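Local coordinates for serine proteinase inhibitor A (Sagittaria sagittifolia, PDB 3E8L), which inhibits serine proteases of the trypsin type and, with two reactive sites, probably blocks trypsin and chymotrypsin simultaneously, at residues 17-22 / 179-184; 91-94 / 98-101; 101-106 / 144-149; 131-136 / 140-145; 157-162 / 168-173. The protein carries 2 engineered substitutions. One frame throughout, in Å; residues are numbered along the deposited sequence. Where two conformers were deposited one is given.

Interaction 1. Residues 17-22 / 179-184. Engineered in segment 179-184: Gln180 (natural residue Arg).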
# COMPACT_ATOMS: atom_id res chain seq x y z
N ASP A 17 -6.79 24.32 6.11
CA ASP A 17 -7.69 23.71 5.14
C ASP A 17 -7.56 22.18 5.19
O ASP A 17 -6.47 21.64 5.36
CB ASP A 17 -7.39 24.20 3.72
CG ASP A 17 -7.63 25.70 3.55
OD1 ASP A 17 -8.60 26.27 4.12
OD2 ASP A 17 -6.83 26.32 2.79
N ALA A 18 -8.67 21.49 5.01
CA ALA A 18 -8.65 20.05 5.07
C ALA A 18 -7.68 19.48 4.03
O ALA A 18 -7.61 19.95 2.89
CB ALA A 18 -10.05 19.48 4.90
N VAL A 19 -6.92 18.47 4.43
CA VAL A 19 -5.99 17.83 3.54
C VAL A 19 -6.77 16.96 2.56
O VAL A 19 -7.50 16.04 2.95
CB VAL A 19 -4.95 17.02 4.33
CG1 VAL A 19 -4.10 16.15 3.38
CG2 VAL A 19 -4.08 17.97 5.16
N GLN A 20 -6.62 17.27 1.28
CA GLN A 20 -7.38 16.54 0.26
C GLN A 20 -6.70 15.26 -0.19
O GLN A 20 -5.47 15.19 -0.31
CB GLN A 20 -7.68 17.45 -0.92
CG GLN A 20 -8.67 18.56 -0.57
CD GLN A 20 -8.64 19.67 -1.55
OE1 GLN A 20 -8.69 19.44 -2.76
NE2 GLN A 20 -8.56 20.89 -1.06
N LEU A 21 -7.51 14.24 -0.42
CA LEU A 21 -7.03 12.98 -0.96
C LEU A 21 -6.93 12.98 -2.48
O LEU A 21 -7.60 13.75 -3.19
CB LEU A 21 -7.95 11.83 -0.54
CG LEU A 21 -7.85 11.16 0.84
CD1 LEU A 21 -6.56 11.45 1.60
CD2 LEU A 21 -9.03 11.48 1.65
N ASN A 22 -6.09 12.09 -2.98
CA ASN A 22 -5.99 11.85 -4.41
C ASN A 22 -7.08 10.90 -4.91
O ASN A 22 -7.04 9.70 -4.67
CB ASN A 22 -4.61 11.32 -4.77
CG ASN A 22 -4.58 10.69 -6.14
OD1 ASN A 22 -5.41 11.00 -6.99
ND2 ASN A 22 -3.62 9.80 -6.37
N VAL A 179 4.46 16.56 12.78
CA VAL A 179 4.50 17.16 11.46
C VAL A 179 3.34 18.09 11.18
O VAL A 179 2.33 18.10 11.87
CB VAL A 179 4.53 16.10 10.35
CG1 VAL A 179 5.71 15.18 10.51
CG2 VAL A 179 3.24 15.31 10.34
N GLN A 180 3.52 18.89 10.13
CA GLN A 180 2.44 19.62 9.51
C GLN A 180 2.39 19.24 8.04
O GLN A 180 3.40 18.87 7.45
CB GLN A 180 2.64 21.14 9.63
CG GLN A 180 2.28 21.72 10.98
CD GLN A 180 2.15 23.23 10.95
OE1 GLN A 180 1.06 23.78 11.11
NE2 GLN A 180 3.27 23.91 10.76
N PHE A 181 1.21 19.32 7.46
CA PHE A 181 1.03 19.17 6.02
C PHE A 181 0.94 20.56 5.42
O PHE A 181 0.25 21.42 5.94
CB PHE A 181 -0.21 18.34 5.71
CG PHE A 181 -0.16 16.96 6.29
CD1 PHE A 181 -0.60 16.73 7.59
CD2 PHE A 181 0.30 15.90 5.54
CE1 PHE A 181 -0.57 15.46 8.13
CE2 PHE A 181 0.33 14.61 6.06
CZ PHE A 181 -0.10 14.39 7.37
N GLN A 182 1.68 20.77 4.33
CA GLN A 182 1.85 22.08 3.70
C GLN A 182 1.50 21.90 2.24
O GLN A 182 2.01 20.97 1.61
CB GLN A 182 3.31 22.48 3.81
CG GLN A 182 3.63 23.94 3.50
CD GLN A 182 3.75 24.76 4.77
OE1 GLN A 182 4.31 24.28 5.78
NE2 GLN A 182 3.21 25.98 4.75
N LYS A 183 0.66 22.76 1.67
CA LYS A 183 0.30 22.54 0.28
C LYS A 183 1.48 22.77 -0.67
O LYS A 183 2.41 23.50 -0.34
CB LYS A 183 -0.99 23.25 -0.19
CG LYS A 183 -1.57 24.34 0.68
CD LYS A 183 -2.95 24.71 0.11
CE LYS A 183 -3.67 25.81 0.88
NZ LYS A 183 -4.04 25.43 2.27
N PHE A 184 1.44 22.13 -1.83
CA PHE A 184 2.54 22.21 -2.78
C PHE A 184 2.12 22.84 -4.09
O PHE A 184 1.00 22.65 -4.55
CB PHE A 184 3.11 20.82 -3.03
CG PHE A 184 4.25 20.80 -4.00
CD1 PHE A 184 5.55 20.95 -3.57
CD2 PHE A 184 4.02 20.62 -5.35
CE1 PHE A 184 6.59 20.93 -4.46
CE2 PHE A 184 5.05 20.60 -6.24
CZ PHE A 184 6.34 20.75 -5.80

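Interaction 2. Residues 91-94 / 98-101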
# COMPACT_ATOMS: atom_id res chain seq x y z
N MET A 91 7.46 12.42 -7.47
CA MET A 91 8.87 12.59 -7.81
C MET A 91 9.17 11.83 -9.09
O MET A 91 8.53 10.82 -9.36
CB MET A 91 9.76 12.11 -6.67
CG MET A 91 9.57 10.63 -6.30
SD MET A 91 10.65 10.04 -4.99
CE MET A 91 12.28 10.45 -5.67
N PRO A 92 10.12 12.33 -9.89
CA PRO A 92 10.38 11.65 -11.16
C PRO A 92 10.93 10.26 -10.84
O PRO A 92 11.72 10.12 -9.90
CB PRO A 92 11.45 12.52 -11.82
CG PRO A 92 11.41 13.83 -11.09
CD PRO A 92 11.02 13.48 -9.70
N VAL A 93 10.52 9.26 -11.62
CA VAL A 93 10.88 7.88 -11.30
C VAL A 93 10.85 7.01 -12.56
O VAL A 93 10.05 7.26 -13.45
CB VAL A 93 9.91 7.37 -10.21
CG1 VAL A 93 8.94 6.37 -10.74
CG2 VAL A 93 10.67 6.85 -9.02
N PRO A 94 11.75 6.01 -12.67
CA PRO A 94 11.60 5.06 -13.79
C PRO A 94 10.33 4.24 -13.57
O PRO A 94 10.02 3.91 -12.42
CB PRO A 94 12.84 4.18 -13.67
CG PRO A 94 13.22 4.25 -12.22
CD PRO A 94 12.85 5.63 -11.77
N ASP A 98 7.39 2.40 -8.02
CA ASP A 98 6.43 3.28 -7.38
C ASP A 98 7.16 4.09 -6.32
O ASP A 98 8.38 4.02 -6.19
CB ASP A 98 5.22 2.53 -6.82
CG ASP A 98 5.59 1.53 -5.75
OD1 ASP A 98 6.35 1.88 -4.83
OD2 ASP A 98 5.10 0.38 -5.82
N THR A 99 6.41 4.87 -5.56
CA THR A 99 6.94 5.82 -4.61
C THR A 99 6.14 5.76 -3.29
O THR A 99 6.21 6.69 -2.47
CB THR A 99 6.91 7.28 -5.19
OG1 THR A 99 5.55 7.66 -5.43
CG2 THR A 99 7.70 7.40 -6.48
N ALA A 100 5.38 4.69 -3.09
CA ALA A 100 4.56 4.56 -1.88
C ALA A 100 5.46 4.30 -0.66
O ALA A 100 6.51 3.66 -0.78
CB ALA A 100 3.53 3.47 -2.05
N TRP A 101 5.06 4.81 0.49
CA TRP A 101 5.81 4.62 1.72
C TRP A 101 5.55 3.24 2.26
O TRP A 101 4.47 2.69 2.05
CB TRP A 101 5.34 5.60 2.79
CG TRP A 101 5.74 7.00 2.60
CD1 TRP A 101 6.09 7.61 1.43
CD2 TRP A 101 5.78 8.01 3.62
NE1 TRP A 101 6.38 8.95 1.67
CE2 TRP A 101 6.19 9.21 3.00
CE3 TRP A 101 5.54 8.02 4.99
CZ2 TRP A 101 6.35 10.39 3.71
CZ3 TRP A 101 5.69 9.19 5.69
CH2 TRP A 101 6.10 10.36 5.05

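Interaction 3. Residues 101-106 / 144-149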
# COMPACT_ATOMS: atom_id res chain seq x y z
N TRP A 101 5.06 4.81 0.49
CA TRP A 101 5.81 4.62 1.72
C TRP A 101 5.55 3.24 2.26
O TRP A 101 4.47 2.69 2.05
CB TRP A 101 5.34 5.60 2.79
CG TRP A 101 5.74 7.00 2.60
CD1 TRP A 101 6.09 7.61 1.43
CD2 TRP A 101 5.78 8.01 3.62
NE1 TRP A 101 6.38 8.95 1.67
CE2 TRP A 101 6.19 9.21 3.00
CE3 TRP A 101 5.54 8.02 4.99
CZ2 TRP A 101 6.35 10.39 3.71
CZ3 TRP A 101 5.69 9.19 5.69
CH2 TRP A 101 6.10 10.36 5.05
N SER A 102 6.53 2.67 2.98
CA SER A 102 6.20 1.52 3.83
C SER A 102 7.12 1.26 5.01
O SER A 102 8.21 1.82 5.10
CB SER A 102 5.97 0.24 3.01
OG SER A 102 7.10 -0.12 2.30
N ILE A 103 6.64 0.42 5.93
CA ILE A 103 7.41 -0.02 7.07
C ILE A 103 8.48 -0.97 6.58
O ILE A 103 8.20 -2.00 5.99
CB ILE A 103 6.55 -0.74 8.09
CG1 ILE A 103 5.29 0.06 8.38
CG2 ILE A 103 7.34 -0.95 9.38
CD1 ILE A 103 4.23 -0.74 9.03
N GLY A 104 9.72 -0.62 6.83
CA GLY A 104 10.81 -1.45 6.36
C GLY A 104 11.25 -2.45 7.39
O GLY A 104 11.05 -2.26 8.60
N LYS A 105 11.86 -3.52 6.89
CA LYS A 105 12.58 -4.52 7.66
C LYS A 105 13.55 -3.78 8.60
O LYS A 105 14.17 -2.80 8.19
CB LYS A 105 13.35 -5.39 6.67
CG LYS A 105 14.30 -6.41 7.24
CD LYS A 105 14.75 -7.37 6.13
CE LYS A 105 15.33 -8.65 6.70
NZ LYS A 105 15.32 -9.72 5.67
N SER A 106 13.65 -4.21 9.85
CA SER A 106 14.64 -3.59 10.71
C SER A 106 16.09 -3.85 10.26
O SER A 106 16.39 -4.90 9.70
CB SER A 106 14.43 -3.96 12.19
OG SER A 106 14.77 -5.30 12.40
N LEU A 144 2.57 10.75 13.11
CA LEU A 144 2.26 9.70 12.16
C LEU A 144 2.30 8.32 12.84
O LEU A 144 3.06 8.10 13.78
CB LEU A 144 3.21 9.72 10.96
CG LEU A 144 3.32 11.05 10.21
CD1 LEU A 144 4.44 11.00 9.15
CD2 LEU A 144 1.96 11.50 9.61
N ALA A 145 1.47 7.41 12.34
CA ALA A 145 1.50 6.01 12.77
C ALA A 145 1.47 5.10 11.54
O ALA A 145 0.95 5.47 10.49
CB ALA A 145 0.33 5.71 13.69
N ALA A 146 2.08 3.94 11.67
CA ALA A 146 2.31 3.06 10.53
C ALA A 146 1.53 1.78 10.74
O ALA A 146 1.70 1.12 11.76
CB ALA A 146 3.80 2.77 10.37
N CYS A 147 0.66 1.43 9.79
CA CYS A 147 -0.22 0.25 9.90
C CYS A 147 -0.03 -0.71 8.75
O CYS A 147 0.35 -0.33 7.65
CB CYS A 147 -1.67 0.67 9.87
SG CYS A 147 -2.08 1.97 11.00
N SER A 148 -0.37 -1.97 8.99
CA SER A 148 -0.23 -2.98 7.95
C SER A 148 -1.59 -3.33 7.34
O SER A 148 -1.75 -4.37 6.68
CB SER A 148 0.48 -4.20 8.52
OG SER A 148 -0.12 -4.60 9.77
N CYS A 149 -2.57 -2.45 7.54
CA CYS A 149 -3.94 -2.71 7.17
C CYS A 149 -4.64 -1.37 7.04
O CYS A 149 -4.30 -0.43 7.76
CB CYS A 149 -4.63 -3.54 8.25
SG CYS A 149 -5.29 -2.57 9.66

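Interaction 4. Residues 131-136 / 140-145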
# COMPACT_ATOMS: atom_id res chain seq x y z
N PHE A 131 -0.60 4.71 6.49
CA PHE A 131 -0.23 5.69 7.50
C PHE A 131 -1.40 6.51 7.99
O PHE A 131 -2.34 6.82 7.25
CB PHE A 131 0.94 6.54 7.00
CG PHE A 131 2.15 5.72 6.69
CD1 PHE A 131 3.21 5.65 7.59
CD2 PHE A 131 2.22 4.99 5.51
CE1 PHE A 131 4.34 4.88 7.31
CE2 PHE A 131 3.35 4.22 5.22
CZ PHE A 131 4.40 4.16 6.13
N GLU A 132 -1.31 6.87 9.26
CA GLU A 132 -2.40 7.41 10.03
C GLU A 132 -1.90 8.73 10.58
O GLU A 132 -0.78 8.79 11.10
CB GLU A 132 -2.67 6.43 11.18
CG GLU A 132 -3.86 6.73 12.08
CD GLU A 132 -4.10 5.63 13.10
OE1 GLU A 132 -3.96 4.44 12.75
OE2 GLU A 132 -4.45 5.94 14.25
N ALA A 133 -2.68 9.80 10.43
CA ALA A 133 -2.37 11.04 11.13
C ALA A 133 -3.12 11.00 12.45
O ALA A 133 -4.34 10.76 12.48
CB ALA A 133 -2.80 12.25 10.32
N ARG A 134 -2.40 11.20 13.54
CA ARG A 134 -3.00 11.22 14.85
C ARG A 134 -2.88 12.62 15.41
O ARG A 134 -1.90 13.32 15.14
CB ARG A 134 -2.30 10.22 15.78
CG ARG A 134 -2.74 8.80 15.59
CD ARG A 134 -2.04 7.91 16.59
NE ARG A 134 -2.28 6.50 16.29
CZ ARG A 134 -1.54 5.50 16.76
NH1 ARG A 134 -0.50 5.73 17.54
NH2 ARG A 134 -1.85 4.26 16.43
N SER A 135 -3.87 13.02 16.21
CA SER A 135 -3.91 14.38 16.76
C SER A 135 -2.85 14.63 17.84
O SER A 135 -2.32 13.70 18.47
CB SER A 135 -5.29 14.69 17.30
OG SER A 135 -5.54 13.92 18.46
N THR A 136 -2.57 15.92 18.02
CA THR A 136 -1.61 16.42 19.01
C THR A 136 -2.33 17.50 19.79
O THR A 136 -3.44 17.87 19.40
CB THR A 136 -0.33 16.95 18.28
OG1 THR A 136 0.44 15.83 17.83
CG2 THR A 136 0.55 17.83 19.14
N GLY A 140 -3.50 21.21 13.67
CA GLY A 140 -2.62 21.22 12.49
C GLY A 140 -1.23 20.63 12.68
O GLY A 140 -0.37 20.79 11.81
N VAL A 141 -1.00 19.95 13.80
CA VAL A 141 0.28 19.33 14.12
C VAL A 141 -0.01 17.89 14.51
O VAL A 141 -0.84 17.63 15.39
CB VAL A 141 1.02 20.07 15.29
CG1 VAL A 141 2.36 19.44 15.54
CG2 VAL A 141 1.23 21.53 14.98
N TYR A 142 0.67 16.94 13.86
CA TYR A 142 0.29 15.54 13.99
C TYR A 142 1.44 14.59 14.24
O TYR A 142 2.58 14.89 13.94
CB TYR A 142 -0.49 15.09 12.75
CG TYR A 142 -1.66 15.99 12.42
CD1 TYR A 142 -2.90 15.81 13.05
CD2 TYR A 142 -1.52 17.04 11.51
CE1 TYR A 142 -3.98 16.64 12.76
CE2 TYR A 142 -2.58 17.88 11.22
CZ TYR A 142 -3.82 17.68 11.85
OH TYR A 142 -4.88 18.52 11.55
N LYS A 143 1.09 13.44 14.80
CA LYS A 143 2.00 12.31 14.90
C LYS A 143 1.59 11.33 13.82
O LYS A 143 0.39 11.11 13.61
CB LYS A 143 1.89 11.67 16.29
CG LYS A 143 2.88 12.26 17.31
CD LYS A 143 2.62 11.83 18.75
CE LYS A 143 1.90 12.90 19.54
NZ LYS A 143 2.41 13.01 20.96
N LEU A 144 2.57 10.75 13.11
CA LEU A 144 2.26 9.70 12.16
C LEU A 144 2.30 8.32 12.84
O LEU A 144 3.06 8.10 13.78
CB LEU A 144 3.21 9.72 10.96
CG LEU A 144 3.32 11.05 10.21
CD1 LEU A 144 4.44 11.00 9.15
CD2 LEU A 144 1.96 11.50 9.61
N ALA A 145 1.47 7.41 12.34
CA ALA A 145 1.50 6.01 12.77
C ALA A 145 1.47 5.10 11.54
O ALA A 145 0.95 5.47 10.49
CB ALA A 145 0.33 5.71 13.69
O HOH W 1 -3.37 17.81 16.24

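Interaction 5. Residues 157-162 / 168-173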
# COMPACT_ATOMS: atom_id res chain seq x y z
N PRO A 157 1.78 1.19 15.60
CA PRO A 157 2.93 1.82 16.25
C PRO A 157 3.14 3.21 15.67
O PRO A 157 2.99 3.42 14.47
CB PRO A 157 4.12 0.94 15.84
CG PRO A 157 3.59 -0.09 14.94
CD PRO A 157 2.17 0.13 14.66
N GLU A 158 3.47 4.14 16.55
CA GLU A 158 3.88 5.48 16.16
C GLU A 158 5.18 5.50 15.32
O GLU A 158 6.03 4.62 15.47
CB GLU A 158 4.11 6.27 17.43
CG GLU A 158 4.26 7.75 17.22
CD GLU A 158 3.93 8.52 18.48
OE1 GLU A 158 3.10 8.00 19.28
OE2 GLU A 158 4.50 9.63 18.67
N VAL A 159 5.30 6.51 14.46
CA VAL A 159 6.53 6.81 13.73
C VAL A 159 7.30 7.91 14.44
O VAL A 159 6.74 8.94 14.83
CB VAL A 159 6.20 7.26 12.32
CG1 VAL A 159 7.37 7.97 11.69
CG2 VAL A 159 5.77 6.06 11.47
N GLY A 160 8.60 7.69 14.63
CA GLY A 160 9.50 8.69 15.22
C GLY A 160 10.79 8.86 14.43
O GLY A 160 10.98 8.26 13.38
N SER A 161 11.70 9.67 14.96
CA SER A 161 12.93 10.00 14.24
C SER A 161 14.18 9.33 14.84
O SER A 161 14.28 9.15 16.07
CB SER A 161 13.11 11.51 14.22
OG SER A 161 13.39 11.97 15.53
N PHE A 162 15.13 9.01 13.96
CA PHE A 162 16.44 8.47 14.35
C PHE A 162 17.60 9.26 13.75
O PHE A 162 17.66 9.46 12.53
CB PHE A 162 16.56 7.00 13.89
CG PHE A 162 15.57 6.08 14.51
CD1 PHE A 162 15.89 5.37 15.66
CD2 PHE A 162 14.31 5.89 13.94
CE1 PHE A 162 14.97 4.49 16.25
CE2 PHE A 162 13.39 5.02 14.52
CZ PHE A 162 13.73 4.31 15.69
N THR A 168 18.49 12.90 9.86
CA THR A 168 17.33 12.52 10.60
C THR A 168 16.41 11.64 9.74
O THR A 168 15.81 12.10 8.77
CB THR A 168 16.60 13.75 11.15
OG1 THR A 168 17.45 14.41 12.11
CG2 THR A 168 15.30 13.35 11.84
N LEU A 169 16.31 10.36 10.11
CA LEU A 169 15.49 9.39 9.38
C LEU A 169 14.26 8.97 10.18
O LEU A 169 14.27 8.98 11.41
CB LEU A 169 16.33 8.14 9.05
CG LEU A 169 17.23 8.16 7.82
CD1 LEU A 169 18.44 9.09 8.03
CD2 LEU A 169 17.65 6.72 7.50
N LEU A 170 13.22 8.58 9.47
CA LEU A 170 12.01 8.16 10.14
C LEU A 170 12.00 6.66 10.27
O LEU A 170 12.49 5.96 9.38
CB LEU A 170 10.78 8.63 9.36
CG LEU A 170 10.53 10.13 9.25
CD1 LEU A 170 9.12 10.33 8.80
CD2 LEU A 170 10.75 10.80 10.61
N GLY A 171 11.46 6.16 11.38
CA GLY A 171 11.26 4.73 11.56
C GLY A 171 10.20 4.47 12.61
O GLY A 171 9.60 5.41 13.15
N ILE A 172 9.92 3.19 12.89
CA ILE A 172 9.00 2.80 13.93
C ILE A 172 9.69 3.08 15.25
O ILE A 172 10.85 2.68 15.45
CB ILE A 172 8.65 1.30 13.82
CG1 ILE A 172 8.03 0.98 12.46
CG2 ILE A 172 7.78 0.82 15.01
CD1 ILE A 172 6.74 1.75 12.09
N GLY A 173 8.97 3.78 16.13
CA GLY A 173 9.49 4.14 17.44
C GLY A 173 10.38 5.36 17.34
O GLY A 173 10.07 6.30 16.62

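Interaction 1. Residues 17-22 / 179-184
Asp17 meets Lys183 by its carboxylate. Lys183 NZ donates a hydrogen bond of 3.0 Å to Asp17 OD2, and the pair is a salt bridge. The ammonium reaches OD2 on its anti side, 20° out of the carboxylate plane. The lysine chain runs extended beyond CG and bends only at its last bond (chi4 -65°), which turns NZ to the acid. Two further acids, Asp15 and Asp13, form salt bridges with the same nitrogen, and Asp15 is the stronger partner.

Two residues on, Val19 faces the strand 179-183. Its CG2 touches Phe181 CB at 3.9 Å, and the two side chains meet at about a right angle. Phe181 also packs on Phe69 and Tyr142, while Val19 also rests on Tyr30, Met79 and Phe69.

The contact joins the N-terminal arm to the last strand of the beta-trefoil. A buried apolar touch lies inside, and an exposed ion pair lies outside it. The ammonium probably offsets the mutual repulsion of the three carboxylates, and they in turn should favour its charged form.

Interaction 2. Residues 91-94 / 98-101
Thr99 turns its methyl to residues 91-94 and touches two side chains with it. Thr99 CG2 lies 3.7 Å from Met91 CG and 3.9 Å from Val93 CG2. Both are apolar touches, and no hydrogen bond crosses between the segments.

The threonine conformation sorts its two branches. OG1 sits between the backbone N and the carbonyl carbon (chi1 62°) and bonds to Phe89 O, outside the segments. CG2 lies beside the backbone N, which puts it against Met91 and Val93. Met91 CG takes the same kind of tucked-in place as OG1 (chi1 59°). Its chain then runs straight to SD and bends at the terminal methyl. The Met91 and Thr99 side chains run past one another with opposite headings, whereas Val93 slants across Thr99. CG2 is the Val93 branch that meets the threonine.

Next to this, Asp98 OD1 receives a weak bond from Ala100 N at 3.4 Å. The same oxygen takes another weak bond from Asp121 N.

Between the two segments lies Cys97, which is disulfide-bonded to Cys51. Residues 92-94 form an antiparallel ladder with a strand of another protein chain. Thr99 thus packs against an extended stretch whose backbone pairs with the chain of another protein. That is consistent with a reactive-site loop of a Kunitz-type inhibitor, presented from a beta-trefoil body.

Interaction 3. Residues 101-106 / 144-149
Ile103 and Ala146 make the tight part of this contact. Ile103 CG1 lies 3.7 Å from Ala146 CB, and CD1 reaches the same methyl at 3.8 Å. CG1 is anti to the carbonyl carbon (chi1 -48°) and the chain stays extended to CD1, which puts both CG1 and CD1 against the one alanine methyl.

The second touch is slacker. Leu144 CD1 comes to the edge of the Trp101 indole, near its plane, 4.1 Å from CZ3. The two side chains meet at about a right angle. The indole also packs on Phe87, Phe89 and Phe131, with Phe131 edge-to-face.

Contact thins out toward Cys147. Ile103 CD1 comes no nearer to Cys147 O than 4.1 Å, and Ile103 itself is partly exposed. Cys147 CB points away, and its sulfur is disulfide-bonded to Cys156. After the strand the chain turns to the exposed Ser148.

No hydrogen bond joins the segments. The strands 101-103 and 144-147 pass 7.5 Å apart at an angle of 71°, too far and too steep to pair as neighbours in a sheet. The contact is mostly between side chains. Trp101, Leu144 and Ala146 pack in the interior of the beta-trefoil, where strands far apart in sequence come together through apolar side chains.

Interaction 4. Residues 131-136 / 140-145
Ala145 O takes a hydrogen bond of 2.9 Å from Glu132 N and a weaker CA-H...O contact of 3.2 Å from Phe131 CA. This belongs to the antiparallel beta hairpin of strands 130-135 and 142-147 in the beta-trefoil. Glu132 with Ala145 and Arg134 with Lys143 are hydrogen-bonded pairs, and Ala133 with Leu144 is a non-hydrogen-bonded pair between them. The shortest of the cross-strand bonds runs from Arg134 N to Lys143 O at 2.8 Å.

One face of the sheet carries Glu132, Arg134, Lys143 and Ala145. Here the Arg134 guanidinium lies flat over the Ala145 methyl, with CZ 3.6 Å from CB. Its NE gives Glu132 OE2 a nearly straight bond of 3.0 Å (171°), part of a salt bridge. OE2 lies in the guanidinium plane, while NE approaches it from above the carboxylate plane. Glu132 CG is anti to the backbone N (chi1 -176°), and this extended chain brings the acid level with the arginine. Arg84 takes the other carboxylate oxygen, and Arg134 NH2 bonds Cys156 O. An alanine in place of Arg134 is likely to leave Glu132 OE2 and Cys156 O each short of a partner and the Ala145 methyl without its lid.

Tyr142 CB lies 4.4 Å from Ala133 CB, and Tyr142 OH bonds Val12 N. Near the turn, one water bridges the two segments: it accepts from Thr136 N and donates to Val141 O, 2.7 Å from each.

Interaction 5. Residues 157-162 / 168-173
Val159 and Leu170 meet at the apolar centre, CG1 to CD1 at 4.1 Å, with the side chains at about a right angle. Val159 CG1 is anti to the backbone N (chi1 162°), which brings it to this leucine. They belong to the antiparallel hairpin of strands 159-164 and 167-172 in the beta-trefoil. Val159 also packs on Leu144, Ala146 and Ile117. Further out, Pro157 CB rests on Ile172 CG2 at 3.8 Å, and Ser161 CB on Thr168 CG2 at 3.7 Å.

The Phe162 ring lies across the opposite strand and meets it by its edge. CE2 is 3.7 Å from Gly171 CA, and CZ is 3.3 Å from Ile172 O. Gly171 has no CB, and one there would collide with this ring. A serine in place of Phe162 would probably open a gap beside Gly171 CA and lose the packing on Phe114.

Backbone bonds form the polar edge. Gly160 and Gly171 bond each other both ways, as do Phe162 and Leu169; Phe162 N reaches Leu169 O at 2.7 Å. Beyond the Gly160 and Gly171 pair, Gly173 N gives Glu158 O an almost straight bond of 3.1 Å (176°).

In the fold
Interactions 3 and 4 are the buried contacts, 1 and 5 are partly buried, and 2 lies at the surface. Interactions 3 and 4 share Leu144 and Ala145 on strand 142-147 but use it differently. In 4 it pairs by backbone bonds, and in 3 it only packs. Interaction 5 is a second hairpin, joined to that strand through Leu144 O and Val159 N. Interaction 1 adds the chain's last strand, whose Val179 N probably bonds Tyr142 O. The segments of 2 and 3 overlap at Trp101, which touches its partner only in 3. Charge is exposed in 1 and lies on one sheet face in 4, whereas 2 and 3 are apolar.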